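Long-range contacts in purine nucleoside phosphorylase (Grouper iridovirus, PDB 3KHS), which probably catalyses the reversible phosphorolysis of purine nucleosides to free base and ribose 1-phosphate, a step of purine salvage: residues E40-V45 with S64-S69; M127-H132 with A234-S239; P157-V162 with E221-K226. One frame throughout, in Å; residues are numbered along the deposited sequence.

Interaction 1 (E40-V45 with S64-S69); sequences ETSITV and SLIFGS
The F67 ring takes I43 O at its edge, near the ring plane, 3.9 Å from CD1, while V45 CG2 approaches CE1 obliquely at 4.2 Å. F67 CG, beside its own backbone N (chi1 -61°), sets the ring's CD1 edge toward the I43 carbonyl. The ring belongs to the face of the antiparallel pair that also carries V45 and L65. I43 and F67 form one hydrogen-bonded pair, V45 and L65 a second, and both bonds of the latter, V45 N to L65 O and L65 N to V45 O, measure 2.9 Å. On the other face T44 and I66 lie side by side, with T44 CG2 3.9 Å from S64 CB. Between E40 and I43 the register shifts by one, a β bulge: T41 takes a left-handed backbone conformation and G68 lies against the bulge, its CA 3.4 Å from E40 O. Beyond it E40 N donates to S69 O at 2.8 Å, nearly straight at 171°. A water joins the side chains there, donating to E40 OE1 and lying 3.0 Å from S69 OG. In the fold, strand 42-46 is held through strand 64-70, whose other edge pairs with strand 73-79 by backbone bonds from S64, I66 and G68. Helix 3-15 covers the F67 face, with W13 on V45 and L14 on L65 and F67.

Interaction 2 (M127-H132 with A234-S239); sequences MVVRDH and AVSLIS
M127 and S236 pair through two backbone bonds, M127 N to S236 O at 2.7 Å and S236 N to M127 O at 2.8 Å, joining strands 126-129 and 231-241 antiparallel in the curled mixed sheet of the purine nucleoside phosphorylase fold. The short segments are twisted to 151° between their directions. One residue on, V128 faces V235 as a non-hydrogen-bonded pair; CG2 of V128 meets CG2 of V235 at 4.1 Å, the two branches crossing at a slant. A third bond, V129 N to A234 O, follows before the chain turns a corner at R130 and leads strand 131-134 away from strand 231-241. V129 has CG1 opposite its backbone N (chi1 -176°), which puts CG2 beside the A234 methyl, 3.9 Å from CB, and against A234 O. At the far end the I238 side chain reaches back, and its CD1 rests 4.2 Å from M127 CB.

All the residues that touch are buried, and the next shell fixes them. S236 OG, on the M127 side of the sheet, is hydrogen-bonded to N112 OD1 on the neighbouring strand 107-116, and Y189 packs against the same serine. On the V128 face, helix 165-178 brings R168, A171 and I172 over V128, while M268 and L271 of helix 257-279 cover V235. Strand 184-191 pairs with V128 on the other edge of strand 126-129 and, through G187, with R130 at the corner. Beyond it D131 OD2 and H132 O are bonded to A201 N and T199 OG1 of the second subunit. Where the strands part, a water bridges the gap, accepting from A234 N at 2.8 Å and lying 2.9 Å from V129 O, to which it probably donates.

Interaction 3 (P157-V162 with E221-K226); sequences PSMTSV and ETIVAK
K226 reaches across from its helix to the 157-162 loop and hands its ammonium group to a backbone carbonyl: NZ lies 2.8 Å from S161 O. The donor comes from above the peptide, 69° out of the carbonyl plane, and so does not use an in-plane lone pair. Bends in the lysine chain at chi2 (64°) and chi4 (-59°) steer it past the carbonyls of S161 and V162; CD passes 3.8 Å from V162 O and CE lies beside S161 O.

V162 and T222 meet at about a right angle. The valine CG1, turned away from its own backbone N, butts against the threonine 3.3 Å from OG1, a tight approach of a methyl to an oxygen. That hydroxyl has its polar partners outside the pair, in Y163 OH and in A219 O, nearly one helical turn back, so the methyl covers a group already bonded. T222 and K226 stand one turn apart on helix 219-227, K226 N bonding to T222 O, so T222 meets V162 and the K226 side chain meets the S161 carbonyl from the same side of the helix. Loop and helix are both parts of the α/β fold of the PNP/MTAP phosphorylase family.

On the adjoining side M159 crosses I223, again nearly at a right angle. Bends at chi2 and chi3 bring the thioether to I223, where SD sits 4.0 Å from CG2 and CE 3.8 Å from O of that isoleucine. The loop has its own brace: S158 OG accepts from T160 N at 3.1 Å, an ST turn. Outward, the loop meets the second subunit, whose F197 packs on M159 and T199 on V162; inward, H132 lies against both T222 and I223.

Interactions 2 and 3 are neighbours, their centres 15 Å apart. They touch through H132, whose CE1 lies 3.8 Å from I223 CG1. Interaction 3 is nested within the chain loop that interaction 2 closes, and helix 219-227 is followed by strand 231-241. Y163 OH ties them further, bonding both H132 ND1 and T222 OG1. T199 of the second subunit is common to both contacts; trimeric relatives have active sites near such interfaces, and the same is probable here, though no ligand is among the atoms of these contacts. Interaction 1 stands apart, across the chain's centre from interaction 2, about 17 Å from it between nearest atoms and about 11 Å from interaction 3, yet shares interaction 2's sheet.

Interaction 1 (E40-V45 with S64-S69)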
ATOM      1  N   GLU B  40     -16.354  30.210 -21.675  1.00 62.30           N
ATOM      2  CA  GLU B  40     -17.286  31.261 -22.060  1.00 61.21           C
ATOM      3  C   GLU B  40     -18.737  30.865 -21.853  1.00 61.93           C
ATOM      4  O   GLU B  40     -19.079  29.690 -21.968  1.00 62.28           O
ATOM      5  CB  GLU B  40     -17.070  31.614 -23.530  1.00 65.64           C
ATOM      6  CG  GLU B  40     -15.796  32.398 -23.807  1.00 67.48           C
ATOM      7  CD  GLU B  40     -15.500  32.527 -25.291  1.00 67.87           C
ATOM      8  OE1 GLU B  40     -14.975  31.562 -25.892  1.00 65.70           O
ATOM      9  OE2 GLU B  40     -15.806  33.595 -25.860  1.00 74.54           O
ATOM     10  N   THR B  41     -19.585  31.853 -21.562  1.00 62.98           N
ATOM     11  CA  THR B  41     -21.015  31.618 -21.347  1.00 66.18           C
ATOM     12  C   THR B  41     -21.129  30.508 -20.315  1.00 65.91           C
ATOM     13  O   THR B  41     -21.834  29.511 -20.507  1.00 68.10           O
ATOM     14  CB  THR B  41     -21.686  31.160 -22.658  1.00 70.13           C
ATOM     15  OG1 THR B  41     -21.092  31.862 -23.760  1.00 69.41           O
ATOM     16  CG2 THR B  41     -23.205  31.432 -22.617  1.00 68.39           C
ATOM     17  N   SER B  42     -20.440  30.709 -19.204  1.00 64.85           N
ATOM     18  CA  SER B  42     -20.376  29.699 -18.174  1.00 64.42           C
ATOM     19  C   SER B  42     -21.385  29.699 -17.048  1.00 63.28           C
ATOM     20  O   SER B  42     -21.805  30.741 -16.545  1.00 65.00           O
ATOM     21  CB  SER B  42     -18.966  29.702 -17.583  1.00 62.69           C
ATOM     22  OG  SER B  42     -18.624  30.998 -17.129  1.00 56.88           O
ATOM     23  N   ILE B  43     -21.758  28.487 -16.667  1.00 60.22           N
ATOM     24  CA  ILE B  43     -22.656  28.248 -15.562  1.00 57.35           C
ATOM     25  C   ILE B  43     -21.727  27.659 -14.502  1.00 58.67           C
ATOM     26  O   ILE B  43     -20.861  26.834 -14.811  1.00 58.68           O
ATOM     27  CB  ILE B  43     -23.736  27.226 -15.940  1.00 56.77           C
ATOM     28  CG1 ILE B  43     -24.592  27.795 -17.070  1.00 57.01           C
ATOM     29  CG2 ILE B  43     -24.601  26.898 -14.734  1.00 52.49           C
ATOM     30  CD1 ILE B  43     -25.168  29.162 -16.746  1.00 63.55           C
ATOM     31  N   THR B  44     -21.883  28.091 -13.259  1.00 56.96           N
ATOM     32  CA  THR B  44     -21.032  27.586 -12.198  1.00 54.53           C
ATOM     33  C   THR B  44     -21.824  26.903 -11.099  1.00 53.78           C
ATOM     34  O   THR B  44     -22.824  27.443 -10.620  1.00 54.96           O
ATOM     35  CB  THR B  44     -20.194  28.721 -11.597  1.00 53.69           C
ATOM     36  OG1 THR B  44     -19.339  29.256 -12.617  1.00 53.39           O
ATOM     37  CG2 THR B  44     -19.354  28.208 -10.418  1.00 46.43           C
ATOM     38  N   VAL B  45     -21.373  25.715 -10.702  1.00 49.38           N
ATOM     39  CA  VAL B  45     -22.038  24.967  -9.654  1.00 45.39           C
ATOM     40  C   VAL B  45     -21.034  24.563  -8.583  1.00 45.15           C
ATOM     41  O   VAL B  45     -20.133  23.773  -8.846  1.00 48.33           O
ATOM     42  CB  VAL B  45     -22.717  23.717 -10.234  1.00 39.34           C
ATOM     43  CG1 VAL B  45     -23.629  23.104  -9.208  1.00 41.16           C
ATOM     44  CG2 VAL B  45     -23.494  24.082 -11.498  1.00 40.46           C
ATOM     45  N   SER B  64     -15.514  24.214  -7.280  1.00 47.42           N
ATOM     46  CA  SER B  64     -16.644  24.425  -8.166  1.00 46.61           C
ATOM     47  C   SER B  64     -16.462  23.779  -9.518  1.00 48.24           C
ATOM     48  O   SER B  64     -15.346  23.590 -10.001  1.00 49.16           O
ATOM     49  CB  SER B  64     -16.921  25.915  -8.349  1.00 47.50           C
ATOM     50  OG  SER B  64     -15.724  26.640  -8.575  1.00 47.39           O
ATOM     51  N   LEU B  65     -17.591  23.441 -10.123  1.00 49.13           N
ATOM     52  CA  LEU B  65     -17.636  22.803 -11.428  1.00 44.72           C
ATOM     53  C   LEU B  65     -18.127  23.889 -12.389  1.00 47.62           C
ATOM     54  O   LEU B  65     -19.145  24.526 -12.143  1.00 51.16           O
ATOM     55  CB  LEU B  65     -18.619  21.641 -11.366  1.00 37.97           C
ATOM     56  CG  LEU B  65     -18.521  20.458 -12.317  1.00 38.12           C
ATOM     57  CD1 LEU B  65     -17.109  19.920 -12.303  1.00 38.68           C
ATOM     58  CD2 LEU B  65     -19.522  19.365 -11.894  1.00 33.32           C
ATOM     59  N   ILE B  66     -17.399  24.105 -13.479  1.00 46.64           N
ATOM     60  CA  ILE B  66     -17.752  25.142 -14.441  1.00 44.06           C
ATOM     61  C   ILE B  66     -18.117  24.575 -15.799  1.00 43.90           C
ATOM     62  O   ILE B  66     -17.377  23.760 -16.353  1.00 42.27           O
ATOM     63  CB  ILE B  66     -16.576  26.144 -14.615  1.00 41.82           C
ATOM     64  CG1 ILE B  66     -16.178  26.722 -13.259  1.00 46.25           C
ATOM     65  CG2 ILE B  66     -16.972  27.288 -15.527  1.00 44.38           C
ATOM     66  CD1 ILE B  66     -15.182  27.856 -13.362  1.00 51.93           C
ATOM     67  N   PHE B  67     -19.268  24.987 -16.328  1.00 43.83           N
ATOM     68  CA  PHE B  67     -19.689  24.516 -17.652  1.00 47.59           C
ATOM     69  C   PHE B  67     -19.650  25.679 -18.608  1.00 48.86           C
ATOM     70  O   PHE B  67     -20.202  26.745 -18.311  1.00 54.60           O
ATOM     71  CB  PHE B  67     -21.103  23.958 -17.648  1.00 42.89           C
ATOM     72  CG  PHE B  67     -21.282  22.798 -16.750  1.00 41.71           C
ATOM     73  CD1 PHE B  67     -21.461  22.986 -15.389  1.00 37.18           C
ATOM     74  CD2 PHE B  67     -21.241  21.505 -17.256  1.00 42.98           C
ATOM     75  CE1 PHE B  67     -21.593  21.906 -14.546  1.00 37.44           C
ATOM     76  CE2 PHE B  67     -21.372  20.406 -16.409  1.00 37.73           C
ATOM     77  CZ  PHE B  67     -21.547  20.606 -15.057  1.00 35.62           C
ATOM     78  N   GLY B  68     -19.007  25.477 -19.755  1.00 43.10           N
ATOM     79  CA  GLY B  68     -18.902  26.544 -20.723  1.00 42.53           C
ATOM     80  C   GLY B  68     -18.099  26.096 -21.920  1.00 47.10           C
ATOM     81  O   GLY B  68     -17.665  24.949 -22.003  1.00 46.77           O
ATOM     82  N   SER B  69     -17.883  27.008 -22.853  1.00 50.59           N
ATOM     83  CA  SER B  69     -17.151  26.666 -24.058  1.00 52.48           C
ATOM     84  C   SER B  69     -15.793  27.329 -24.151  1.00 48.58           C
ATOM     85  O   SER B  69     -15.541  28.384 -23.566  1.00 45.03           O
ATOM     86  CB  SER B  69     -17.941  27.068 -25.295  1.00 55.09           C
ATOM     87  OG  SER B  69     -17.789  28.462 -25.513  1.00 63.06           O
TER
HETATM   88  O   HOH W   1     -15.722  28.987 -27.591  1.00 56.53           O

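Interaction 2 (M127-H132 with A234-S239)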
ATOM      1  N   MET B 127       5.484  19.043 -17.521  1.00 39.13           N
ATOM      2  CA  MET B 127       5.800  17.675 -17.899  1.00 34.65           C
ATOM      3  C   MET B 127       4.520  17.028 -18.379  1.00 35.14           C
ATOM      4  O   MET B 127       3.612  16.767 -17.594  1.00 33.53           O
ATOM      5  CB  MET B 127       6.356  16.829 -16.750  1.00 30.10           C
ATOM      6  CG  MET B 127       6.672  15.422 -17.247  1.00 30.53           C
ATOM      7  SD  MET B 127       6.980  14.169 -16.042  1.00 29.11           S
ATOM      8  CE  MET B 127       5.316  13.629 -15.694  1.00 32.62           C
ATOM      9  N   VAL B 128       4.454  16.797 -19.680  1.00 35.88           N
ATOM     10  CA  VAL B 128       3.318  16.145 -20.285  1.00 33.15           C
ATOM     11  C   VAL B 128       3.482  14.693 -19.847  1.00 38.13           C
ATOM     12  O   VAL B 128       4.587  14.140 -19.942  1.00 39.31           O
ATOM     13  CB  VAL B 128       3.401  16.281 -21.826  1.00 37.11           C
ATOM     14  CG1 VAL B 128       2.521  15.263 -22.488  1.00 24.70           C
ATOM     15  CG2 VAL B 128       3.001  17.690 -22.236  1.00 30.12           C
ATOM     16  N   VAL B 129       2.400  14.074 -19.377  1.00 34.24           N
ATOM     17  CA  VAL B 129       2.488  12.706 -18.879  1.00 30.14           C
ATOM     18  C   VAL B 129       2.332  11.617 -19.914  1.00 34.54           C
ATOM     19  O   VAL B 129       1.316  11.538 -20.597  1.00 35.34           O
ATOM     20  CB  VAL B 129       1.460  12.457 -17.734  1.00 25.55           C
ATOM     21  CG1 VAL B 129       1.640  11.065 -17.168  1.00 20.67           C
ATOM     22  CG2 VAL B 129       1.648  13.490 -16.653  1.00 14.65           C
ATOM     23  N   ARG B 130       3.340  10.759 -20.015  1.00 35.01           N
ATOM     24  CA  ARG B 130       3.298   9.684 -20.989  1.00 38.85           C
ATOM     25  C   ARG B 130       2.917   8.375 -20.335  1.00 38.12           C
ATOM     26  O   ARG B 130       2.465   7.450 -20.992  1.00 39.22           O
ATOM     27  CB  ARG B 130       4.655   9.526 -21.698  1.00 40.35           C
ATOM     28  CG  ARG B 130       5.693   8.766 -20.896  1.00 44.47           C
ATOM     29  CD  ARG B 130       6.965   8.425 -21.702  1.00 44.92           C
ATOM     30  NE  ARG B 130       7.473   7.112 -21.286  1.00 46.28           N
ATOM     31  CZ  ARG B 130       8.564   6.930 -20.554  1.00 42.33           C
ATOM     32  NH1 ARG B 130       9.283   7.971 -20.164  1.00 46.44           N
ATOM     33  NH2 ARG B 130       8.915   5.711 -20.177  1.00 48.65           N
ATOM     34  N   ASP B 131       3.100   8.291 -19.027  1.00 40.47           N
ATOM     35  CA  ASP B 131       2.768   7.067 -18.310  1.00 37.01           C
ATOM     36  C   ASP B 131       2.803   7.347 -16.815  1.00 35.82           C
ATOM     37  O   ASP B 131       3.291   8.394 -16.401  1.00 37.76           O
ATOM     38  CB  ASP B 131       3.778   5.970 -18.664  1.00 32.31           C
ATOM     39  CG  ASP B 131       3.247   4.589 -18.366  1.00 31.43           C
ATOM     40  OD1 ASP B 131       2.025   4.500 -18.223  1.00 35.60           O
ATOM     41  OD2 ASP B 131       4.001   3.594 -18.298  1.00 32.18           O
ATOM     42  N   HIS B 132       2.269   6.441 -15.995  1.00 34.57           N
ATOM     43  CA  HIS B 132       2.323   6.671 -14.546  1.00 32.18           C
ATOM     44  C   HIS B 132       2.664   5.421 -13.764  1.00 32.40           C
ATOM     45  O   HIS B 132       2.688   4.313 -14.302  1.00 33.79           O
ATOM     46  CB  HIS B 132       1.007   7.290 -13.991  1.00 25.94           C
ATOM     47  CG  HIS B 132      -0.148   6.327 -13.884  1.00 27.52           C
ATOM     48  ND1 HIS B 132      -1.441   6.679 -14.230  1.00 22.46           N
ATOM     49  CD2 HIS B 132      -0.201   5.022 -13.511  1.00 22.51           C
ATOM     50  CE1 HIS B 132      -2.234   5.630 -14.091  1.00 17.76           C
ATOM     51  NE2 HIS B 132      -1.507   4.613 -13.655  1.00 28.47           N
ATOM     52  N   ALA B 234      -2.641  14.499 -19.456  1.00 32.75           N
ATOM     53  CA  ALA B 234      -2.309  15.076 -18.161  1.00 33.95           C
ATOM     54  C   ALA B 234      -1.011  15.855 -18.285  1.00 31.66           C
ATOM     55  O   ALA B 234      -0.056  15.376 -18.891  1.00 32.43           O
ATOM     56  CB  ALA B 234      -2.174  13.980 -17.131  1.00 32.12           C
ATOM     57  N   VAL B 235      -0.991  17.060 -17.729  1.00 35.31           N
ATOM     58  CA  VAL B 235       0.193  17.912 -17.756  1.00 35.65           C
ATOM     59  C   VAL B 235       0.559  18.341 -16.320  1.00 37.65           C
ATOM     60  O   VAL B 235      -0.255  18.954 -15.630  1.00 35.59           O
ATOM     61  CB  VAL B 235      -0.065  19.199 -18.606  1.00 36.91           C
ATOM     62  CG1 VAL B 235       1.146  20.149 -18.519  1.00 30.07           C
ATOM     63  CG2 VAL B 235      -0.323  18.834 -20.073  1.00 32.82           C
ATOM     64  N   SER B 236       1.774  18.030 -15.880  1.00 37.95           N
ATOM     65  CA  SER B 236       2.225  18.426 -14.547  1.00 33.98           C
ATOM     66  C   SER B 236       3.041  19.720 -14.612  1.00 32.53           C
ATOM     67  O   SER B 236       3.886  19.899 -15.479  1.00 29.06           O
ATOM     68  CB  SER B 236       3.132  17.349 -13.910  1.00 29.14           C
ATOM     69  OG  SER B 236       2.464  16.154 -13.572  1.00 38.33           O
ATOM     70  N   LEU B 237       2.770  20.617 -13.680  1.00 30.31           N
ATOM     71  CA  LEU B 237       3.526  21.843 -13.570  1.00 35.59           C
ATOM     72  C   LEU B 237       4.614  21.433 -12.556  1.00 34.61           C
ATOM     73  O   LEU B 237       4.303  21.026 -11.442  1.00 28.41           O
ATOM     74  CB  LEU B 237       2.603  22.935 -13.027  1.00 28.81           C
ATOM     75  CG  LEU B 237       3.111  24.295 -12.583  1.00 34.21           C
ATOM     76  CD1 LEU B 237       3.244  24.269 -11.077  1.00 38.32           C
ATOM     77  CD2 LEU B 237       4.402  24.663 -13.263  1.00 32.98           C
ATOM     78  N   ILE B 238       5.881  21.472 -12.957  1.00 40.02           N
ATOM     79  CA  ILE B 238       6.949  21.092 -12.029  1.00 38.15           C
ATOM     80  C   ILE B 238       7.153  22.285 -11.125  1.00 36.28           C
ATOM     81  O   ILE B 238       7.899  23.187 -11.447  1.00 37.28           O
ATOM     82  CB  ILE B 238       8.266  20.750 -12.759  1.00 34.63           C
ATOM     83  CG1 ILE B 238       8.041  19.573 -13.702  1.00 26.78           C
ATOM     84  CG2 ILE B 238       9.348  20.398 -11.758  1.00 33.91           C
ATOM     85  CD1 ILE B 238       7.602  18.309 -13.037  1.00 25.22           C
ATOM     86  N   SER B 239       6.455  22.292  -9.995  1.00 39.25           N
ATOM     87  CA  SER B 239       6.547  23.409  -9.065  1.00 36.30           C
ATOM     88  C   SER B 239       7.874  23.503  -8.294  1.00 37.58           C
ATOM     89  O   SER B 239       8.266  24.582  -7.870  1.00 36.03           O
ATOM     90  CB  SER B 239       5.365  23.365  -8.095  1.00 38.20           C
ATOM     91  OG  SER B 239       5.209  22.082  -7.528  1.00 43.53           O
TER
HETATM   92  O   HOH W   2      -1.040  13.023 -21.279  1.00 51.95           O

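Interaction 3 (P157-V162 with E221-K226)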
ATOM      1  N   PRO B 157      -9.666  -3.754 -16.779  1.00 38.92           N
ATOM      2  CA  PRO B 157      -9.283  -2.787 -17.805  1.00 35.57           C
ATOM      3  C   PRO B 157      -7.780  -2.691 -18.040  1.00 41.54           C
ATOM      4  O   PRO B 157      -6.984  -2.690 -17.095  1.00 41.79           O
ATOM      5  CB  PRO B 157      -9.840  -1.482 -17.259  1.00 38.42           C
ATOM      6  CG  PRO B 157      -9.694  -1.659 -15.774  1.00 34.87           C
ATOM      7  CD  PRO B 157     -10.187  -3.073 -15.579  1.00 36.42           C
ATOM      8  N   SER B 158      -7.396  -2.603 -19.305  1.00 39.34           N
ATOM      9  CA  SER B 158      -5.994  -2.471 -19.645  1.00 39.27           C
ATOM     10  C   SER B 158      -5.544  -1.048 -19.383  1.00 39.33           C
ATOM     11  O   SER B 158      -6.264  -0.081 -19.677  1.00 37.94           O
ATOM     12  CB  SER B 158      -5.746  -2.794 -21.118  1.00 40.32           C
ATOM     13  OG  SER B 158      -4.607  -2.093 -21.570  1.00 42.28           O
ATOM     14  N   MET B 159      -4.337  -0.931 -18.842  1.00 35.82           N
ATOM     15  CA  MET B 159      -3.742   0.361 -18.537  1.00 34.51           C
ATOM     16  C   MET B 159      -2.481   0.525 -19.380  1.00 38.78           C
ATOM     17  O   MET B 159      -1.586   1.280 -19.030  1.00 40.38           O
ATOM     18  CB  MET B 159      -3.400   0.430 -17.034  1.00 36.84           C
ATOM     19  CG  MET B 159      -4.630   0.489 -16.091  1.00 23.73           C
ATOM     20  SD  MET B 159      -5.753   1.919 -16.487  1.00 33.99           S
ATOM     21  CE  MET B 159      -7.335   0.977 -16.721  1.00 24.16           C
ATOM     22  N   THR B 160      -2.414  -0.179 -20.505  1.00 43.39           N
ATOM     23  CA  THR B 160      -1.236  -0.103 -21.351  1.00 42.00           C
ATOM     24  C   THR B 160      -1.057   1.242 -22.033  1.00 39.92           C
ATOM     25  O   THR B 160       0.075   1.638 -22.291  1.00 42.47           O
ATOM     26  CB  THR B 160      -1.219  -1.239 -22.383  1.00 47.48           C
ATOM     27  OG1 THR B 160      -0.939  -2.476 -21.713  1.00 49.89           O
ATOM     28  CG2 THR B 160      -0.152  -1.004 -23.422  1.00 46.77           C
ATOM     29  N   SER B 161      -2.147   1.956 -22.295  1.00 33.62           N
ATOM     30  CA  SER B 161      -2.067   3.277 -22.926  1.00 34.82           C
ATOM     31  C   SER B 161      -3.003   4.281 -22.268  1.00 35.61           C
ATOM     32  O   SER B 161      -3.895   4.825 -22.916  1.00 39.68           O
ATOM     33  CB  SER B 161      -2.422   3.200 -24.417  1.00 38.16           C
ATOM     34  OG  SER B 161      -1.543   2.331 -25.115  1.00 39.57           O
ATOM     35  N   VAL B 162      -2.811   4.522 -20.983  1.00 34.98           N
ATOM     36  CA  VAL B 162      -3.640   5.466 -20.259  1.00 31.22           C
ATOM     37  C   VAL B 162      -3.606   6.848 -20.882  1.00 34.74           C
ATOM     38  O   VAL B 162      -4.640   7.513 -20.978  1.00 39.24           O
ATOM     39  CB  VAL B 162      -3.167   5.614 -18.782  1.00 30.36           C
ATOM     40  CG1 VAL B 162      -4.008   6.647 -18.056  1.00 20.64           C
ATOM     41  CG2 VAL B 162      -3.253   4.298 -18.073  1.00 24.27           C
ATOM     42  N   GLU B 221      -7.353   8.985 -11.105  1.00 26.31           N
ATOM     43  CA  GLU B 221      -8.381   9.593 -11.927  1.00 33.63           C
ATOM     44  C   GLU B 221      -8.303   9.125 -13.386  1.00 37.87           C
ATOM     45  O   GLU B 221      -9.338   8.892 -14.022  1.00 41.06           O
ATOM     46  CB  GLU B 221      -8.287  11.107 -11.862  1.00 32.29           C
ATOM     47  CG  GLU B 221      -8.688  11.692 -10.517  1.00 24.73           C
ATOM     48  CD  GLU B 221      -7.848  12.908 -10.182  1.00 35.24           C
ATOM     49  OE1 GLU B 221      -6.781  12.746  -9.542  1.00 33.17           O
ATOM     50  OE2 GLU B 221      -8.236  14.024 -10.585  1.00 39.29           O
ATOM     51  N   THR B 222      -7.094   8.980 -13.922  1.00 32.61           N
ATOM     52  CA  THR B 222      -6.961   8.524 -15.307  1.00 33.42           C
ATOM     53  C   THR B 222      -7.243   7.030 -15.414  1.00 32.01           C
ATOM     54  O   THR B 222      -7.633   6.540 -16.471  1.00 34.31           O
ATOM     55  CB  THR B 222      -5.554   8.820 -15.897  1.00 29.46           C
ATOM     56  OG1 THR B 222      -4.551   8.090 -15.160  1.00 34.36           O
ATOM     57  CG2 THR B 222      -5.265  10.310 -15.813  1.00 22.22           C
ATOM     58  N   ILE B 223      -7.040   6.295 -14.331  1.00 31.69           N
ATOM     59  CA  ILE B 223      -7.339   4.869 -14.377  1.00 33.82           C
ATOM     60  C   ILE B 223      -8.855   4.722 -14.578  1.00 32.02           C
ATOM     61  O   ILE B 223      -9.311   3.911 -15.366  1.00 33.30           O
ATOM     62  CB  ILE B 223      -7.000   4.144 -13.060  1.00 32.98           C
ATOM     63  CG1 ILE B 223      -5.485   4.050 -12.876  1.00 26.97           C
ATOM     64  CG2 ILE B 223      -7.662   2.749 -13.056  1.00 26.17           C
ATOM     65  CD1 ILE B 223      -5.105   3.455 -11.525  1.00 22.15           C
ATOM     66  N   VAL B 224      -9.618   5.509 -13.833  1.00 34.44           N
ATOM     67  CA  VAL B 224     -11.067   5.469 -13.893  1.00 34.66           C
ATOM     68  C   VAL B 224     -11.589   6.052 -15.215  1.00 36.87           C
ATOM     69  O   VAL B 224     -12.475   5.483 -15.835  1.00 36.72           O
ATOM     70  CB  VAL B 224     -11.647   6.210 -12.693  1.00 32.95           C
ATOM     71  CG1 VAL B 224     -13.154   6.344 -12.839  1.00 30.07           C
ATOM     72  CG2 VAL B 224     -11.248   5.465 -11.403  1.00 24.45           C
ATOM     73  N   ALA B 225     -11.024   7.169 -15.645  1.00 34.80           N
ATOM     74  CA  ALA B 225     -11.410   7.797 -16.895  1.00 36.45           C
ATOM     75  C   ALA B 225     -11.226   6.786 -18.046  1.00 37.26           C
ATOM     76  O   ALA B 225     -12.139   6.521 -18.837  1.00 36.37           O
ATOM     77  CB  ALA B 225     -10.529   9.011 -17.125  1.00 30.07           C
ATOM     78  N   LYS B 226     -10.029   6.217 -18.112  1.00 39.07           N
ATOM     79  CA  LYS B 226      -9.674   5.265 -19.156  1.00 37.20           C
ATOM     80  C   LYS B 226     -10.625   4.097 -19.163  1.00 38.96           C
ATOM     81  O   LYS B 226     -11.041   3.621 -20.215  1.00 39.13           O
ATOM     82  CB  LYS B 226      -8.264   4.734 -18.942  1.00 39.90           C
ATOM     83  CG  LYS B 226      -7.673   4.054 -20.176  1.00 42.86           C
ATOM     84  CD  LYS B 226      -7.508   5.050 -21.321  1.00 41.38           C
ATOM     85  CE  LYS B 226      -7.443   4.326 -22.641  1.00 50.84           C
ATOM     86  NZ  LYS B 226      -6.311   3.378 -22.665  1.00 52.79           N
TER